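Local coordinates for protein diffuse adherence adhesin (Escherichia coli, PDB 4MEE) that mediates bacterial attachment to mammalian cells, autoaggregation and biofilm formation as a whole adhesin, this part being its outer-membrane β-barrel transport unit, at residues G422-E434 and G445-N457. Numbering follows the deposited sequence.
Sequences GSRNQGEIKTGIE and GGVAYQAGGHGSN
Gly-445 meets Ile-433 as a hydrogen-bonded pair: its N donates to Ile-433 O at 3.2 Å, whereas the return bond from Ile-433 N is weak, bent to 132° at the hydrogen. Gly-446 then faces Gly-432, a non-hydrogen-bonded pair in which Gly-446 CA lies 4.1 Å from Gly-432 CA. Val-447 pairs with Thr-431 through two backbone bonds; its N reaches Thr-431 O at 2.8 Å. The Thr-431 methyl CG2 turns to Val-447 O, while OG1, anti to the backbone N (chi1 179°), bonds to Tyr-397 O of strand 397-405. Ala-448 CB touches Lys-430 CG at 4.1 Å, on the side of the strands that lines the barrel. The 172° angle between strands 425-434 and 445-451 and the alternating pair types show antiparallel pairing; the short connection between strands 425-436 and 441-451 makes it a β-hairpin. It belongs to the autotransporter β-barrel, both strands being probably transmembrane, flanked in the barrel wall by strands 397-405 and 457-467. Tyr-449 and Ile-429 share the opposite, outward side with Val-447 and Thr-431: Ile-429 CG2 lies 4.0 Å from Tyr-449 CB and meets the ring at its edge. Gln-450, bent at chi2, runs alongside extended Glu-428, CG to CG 4.0 Å; the carboxylate of Glu-428 is instead held by Lys-373 in a salt bridge and by Asn-401 in a hydrogen bond. Ala-451 O accepts from Gly-427 N at 2.9 Å. Gly-452 CA receives Gln-426 CG at 3.5 Å. Ending the type II turn that starts at Gly-453, Ser-456 brings its OG near Ser-423 OG without forming a hydrogen bond.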
loop_
_atom_site.group_PDB
_atom_site.type_symbol
_atom_site.label_atom_id
_atom_site.label_comp_id
_atom_site.label_asym_id
_atom_site.label_seq_id
_atom_site.Cartn_x
_atom_site.Cartn_y
_atom_site.Cartn_z
ATOM N N GLY A 422 -15.707 -6.471 0.880
ATOM C CA GLY A 422 -15.456 -6.044 2.251
ATOM C C GLY A 422 -14.329 -6.665 3.046
ATOM O O GLY A 422 -14.334 -7.854 3.355
ATOM N N SER A 423 -13.370 -5.830 3.400
ATOM C CA SER A 423 -12.316 -6.228 4.290
ATOM C C SER A 423 -12.207 -5.079 5.253
ATOM O O SER A 423 -11.234 -4.327 5.246
ATOM C CB SER A 423 -11.039 -6.421 3.497
ATOM O OG SER A 423 -11.380 -6.825 2.187
ATOM N N ARG A 424 -13.251 -4.922 6.056
ATOM C CA ARG A 424 -13.303 -3.855 7.034
ATOM C C ARG A 424 -12.182 -4.070 8.032
ATOM O O ARG A 424 -11.549 -3.124 8.478
ATOM C CB ARG A 424 -14.649 -3.844 7.756
ATOM C CG ARG A 424 -15.856 -3.711 6.840
ATOM C CD ARG A 424 -17.100 -3.260 7.597
ATOM N NE ARG A 424 -17.234 -1.803 7.631
ATOM C CZ ARG A 424 -17.807 -1.081 6.674
ATOM N NH1 ARG A 424 -18.305 -1.672 5.601
ATOM N NH2 ARG A 424 -17.881 0.231 6.790
ATOM N N ASN A 425 -11.934 -5.330 8.359
ATOM C CA ASN A 425 -10.886 -5.676 9.289
ATOM C C ASN A 425 -10.002 -6.727 8.675
ATOM O O ASN A 425 -10.496 -7.708 8.130
ATOM C CB ASN A 425 -11.490 -6.197 10.582
ATOM C CG ASN A 425 -12.172 -5.109 11.376
ATOM O OD1 ASN A 425 -11.522 -4.352 12.094
ATOM N ND2 ASN A 425 -13.489 -5.022 11.250
ATOM N N GLN A 426 -8.695 -6.517 8.756
ATOM C CA GLN A 426 -7.733 -7.446 8.185
ATOM C C GLN A 426 -6.553 -7.626 9.113
ATOM O O GLN A 426 -6.262 -6.751 9.922
ATOM C CB GLN A 426 -7.228 -6.929 6.845
ATOM C CG GLN A 426 -8.196 -7.128 5.699
ATOM C CD GLN A 426 -7.653 -6.581 4.398
ATOM O OE1 GLN A 426 -7.275 -5.411 4.310
ATOM N NE2 GLN A 426 -7.612 -7.426 3.376
ATOM N N GLY A 427 -5.870 -8.760 8.983
ATOM C CA GLY A 427 -4.623 -9.005 9.706
ATOM C C GLY A 427 -3.431 -8.973 8.765
ATOM O O GLY A 427 -3.468 -9.550 7.681
ATOM N N GLU A 428 -2.362 -8.302 9.166
ATOM C CA GLU A 428 -1.223 -8.177 8.277
ATOM C C GLU A 428 0.046 -8.678 8.933
ATOM O O GLU A 428 0.294 -8.407 10.103
ATOM C CB GLU A 428 -1.072 -6.732 7.837
ATOM C CG GLU A 428 0.095 -6.462 6.906
ATOM C CD GLU A 428 0.422 -4.987 6.836
ATOM O OE1 GLU A 428 0.242 -4.299 7.859
ATOM O OE2 GLU A 428 0.853 -4.510 5.767
ATOM N N ILE A 429 0.847 -9.412 8.174
ATOM C CA ILE A 429 2.123 -9.891 8.668
ATOM C C ILE A 429 3.216 -9.595 7.660
ATOM O O ILE A 429 3.146 -10.024 6.512
ATOM C CB ILE A 429 2.101 -11.401 8.937
ATOM C CG1 ILE A 429 3.467 -11.871 9.434
ATOM C CG2 ILE A 429 1.731 -12.159 7.676
ATOM C CD1 ILE A 429 3.602 -11.879 10.940
ATOM N N LYS A 430 4.227 -8.868 8.109
ATOM C CA LYS A 430 5.344 -8.495 7.261
ATOM C C LYS A 430 6.613 -9.135 7.775
ATOM O O LYS A 430 6.711 -9.466 8.957
ATOM C CB LYS A 430 5.517 -6.982 7.255
ATOM C CG LYS A 430 4.300 -6.232 6.745
ATOM C CD LYS A 430 4.689 -4.906 6.115
ATOM C CE LYS A 430 4.433 -3.737 7.052
ATOM N NZ LYS A 430 5.467 -2.681 6.881
ATOM N N THR A 431 7.577 -9.309 6.883
ATOM C CA THR A 431 8.908 -9.752 7.262
ATOM C C THR A 431 9.858 -9.494 6.113
ATOM O O THR A 431 9.433 -9.420 4.969
ATOM C CB THR A 431 8.949 -11.250 7.601
ATOM O OG1 THR A 431 10.289 -11.614 7.949
ATOM C CG2 THR A 431 8.498 -12.082 6.412
ATOM N N GLY A 432 11.141 -9.368 6.423
ATOM C CA GLY A 432 12.161 -9.184 5.399
ATOM C C GLY A 432 13.522 -8.911 6.002
ATOM O O GLY A 432 13.659 -8.836 7.221
ATOM N N ILE A 433 14.526 -8.771 5.142
ATOM C CA ILE A 433 15.895 -8.492 5.571
ATOM C C ILE A 433 16.438 -7.276 4.820
ATOM O O ILE A 433 16.212 -7.138 3.621
ATOM C CB ILE A 433 16.816 -9.729 5.374
ATOM C CG1 ILE A 433 18.191 -9.495 6.014
ATOM C CG2 ILE A 433 16.937 -10.103 3.899
ATOM C CD1 ILE A 433 19.004 -10.756 6.232
ATOM N N GLU A 434 17.133 -6.394 5.535
ATOM C CA GLU A 434 17.815 -5.250 4.927
ATOM C C GLU A 434 19.316 -5.274 5.218
ATOM O O GLU A 434 19.730 -5.455 6.363
ATOM C CB GLU A 434 17.198 -3.925 5.393
ATOM C CG GLU A 434 18.059 -2.705 5.091
ATOM C CD GLU A 434 17.262 -1.514 4.591
ATOM O OE1 GLU A 434 16.281 -1.120 5.258
ATOM O OE2 GLU A 434 17.629 -0.967 3.528
ATOM N N GLY A 445 14.746 -6.466 0.827
ATOM C CA GLY A 445 13.687 -7.328 0.364
ATOM C C GLY A 445 12.678 -7.440 1.479
ATOM O O GLY A 445 13.044 -7.518 2.650
ATOM N N GLY A 446 11.404 -7.427 1.110
ATOM C CA GLY A 446 10.317 -7.539 2.070
ATOM C C GLY A 446 9.166 -8.346 1.509
ATOM O O GLY A 446 8.895 -8.299 0.311
ATOM N N VAL A 447 8.501 -9.096 2.383
ATOM C CA VAL A 447 7.344 -9.905 2.012
ATOM C C VAL A 447 6.176 -9.575 2.943
ATOM O O VAL A 447 6.287 -9.702 4.165
ATOM C CB VAL A 447 7.668 -11.419 2.032
ATOM C CG1 VAL A 447 6.412 -12.252 1.824
ATOM C CG2 VAL A 447 8.705 -11.763 0.972
ATOM N N ALA A 448 5.068 -9.139 2.349
ATOM C CA ALA A 448 3.866 -8.743 3.082
ATOM C C ALA A 448 2.658 -9.573 2.659
ATOM O O ALA A 448 2.470 -9.854 1.471
ATOM C CB ALA A 448 3.587 -7.263 2.870
ATOM N N TYR A 449 1.843 -9.950 3.641
ATOM C CA TYR A 449 0.655 -10.759 3.402
ATOM C C TYR A 449 -0.531 -10.261 4.228
ATOM O O TYR A 449 -0.420 -10.108 5.442
ATOM C CB TYR A 449 0.943 -12.228 3.708
ATOM C CG TYR A 449 -0.285 -13.099 3.677
ATOM C CD1 TYR A 449 -0.794 -13.570 2.471
ATOM C CD2 TYR A 449 -0.943 -13.447 4.852
ATOM C CE1 TYR A 449 -1.920 -14.371 2.434
ATOM C CE2 TYR A 449 -2.070 -14.249 4.829
ATOM C CZ TYR A 449 -2.553 -14.706 3.618
ATOM O OH TYR A 449 -3.674 -15.499 3.589
ATOM N N GLN A 450 -1.657 -10.018 3.557
ATOM C CA GLN A 450 -2.865 -9.469 4.185
ATOM C C GLN A 450 -4.027 -10.426 4.036
ATOM O O GLN A 450 -4.255 -10.957 2.955
ATOM C CB GLN A 450 -3.291 -8.163 3.518
ATOM C CG GLN A 450 -2.647 -6.899 4.052
ATOM C CD GLN A 450 -1.775 -6.210 3.022
ATOM O OE1 GLN A 450 -0.883 -6.822 2.435
ATOM N NE2 GLN A 450 -2.030 -4.927 2.797
ATOM N N ALA A 451 -4.792 -10.619 5.099
ATOM C CA ALA A 451 -5.974 -11.460 5.003
ATOM C C ALA A 451 -7.160 -10.830 5.709
ATOM O O ALA A 451 -7.027 -10.278 6.797
ATOM C CB ALA A 451 -5.692 -12.844 5.556
ATOM N N GLY A 452 -8.320 -10.919 5.074
ATOM C CA GLY A 452 -9.546 -10.410 5.651
ATOM C C GLY A 452 -10.552 -11.530 5.694
ATOM O O GLY A 452 -10.287 -12.590 6.260
ATOM N N GLY A 453 -11.703 -11.304 5.072
ATOM C CA GLY A 453 -12.738 -12.326 4.986
ATOM C C GLY A 453 -12.316 -13.490 4.115
ATOM O O GLY A 453 -11.256 -13.465 3.490
ATOM N N HIS A 454 -13.139 -14.524 4.088
ATOM C CA HIS A 454 -12.913 -15.618 3.170
ATOM C C HIS A 454 -12.712 -15.031 1.784
ATOM O O HIS A 454 -13.532 -14.249 1.323
ATOM C CB HIS A 454 -14.116 -16.548 3.160
ATOM C CG HIS A 454 -13.972 -17.708 2.228
ATOM N ND1 HIS A 454 -13.050 -18.710 2.430
ATOM C CD2 HIS A 454 -14.638 -18.031 1.095
ATOM C CE1 HIS A 454 -13.151 -19.601 1.459
ATOM N NE2 HIS A 454 -14.106 -19.210 0.634
ATOM N N GLY A 455 -11.603 -15.382 1.141
ATOM C CA GLY A 455 -11.330 -14.940 -0.230
ATOM C C GLY A 455 -10.616 -13.608 -0.446
ATOM O O GLY A 455 -10.609 -13.082 -1.567
ATOM N N SER A 456 -10.007 -13.067 0.612
ATOM C CA SER A 456 -9.233 -11.819 0.519
ATOM C C SER A 456 -7.777 -11.984 0.935
ATOM O O SER A 456 -7.473 -12.534 1.991
ATOM C CB SER A 456 -9.890 -10.713 1.339
ATOM O OG SER A 456 -11.273 -10.648 1.046
ATOM N N ASN A 457 -6.881 -11.489 0.094
ATOM C CA ASN A 457 -5.477 -11.775 0.234
ATOM C C ASN A 457 -4.706 -10.697 -0.469
ATOM O O ASN A 457 -5.228 -10.002 -1.319
ATOM C CB ASN A 457 -5.171 -13.132 -0.400
ATOM C CG ASN A 457 -6.168 -14.196 0.009
ATOM O OD1 ASN A 457 -6.841 -14.790 -0.829
ATOM N ND2 ASN A 457 -6.297 -14.411 1.311
#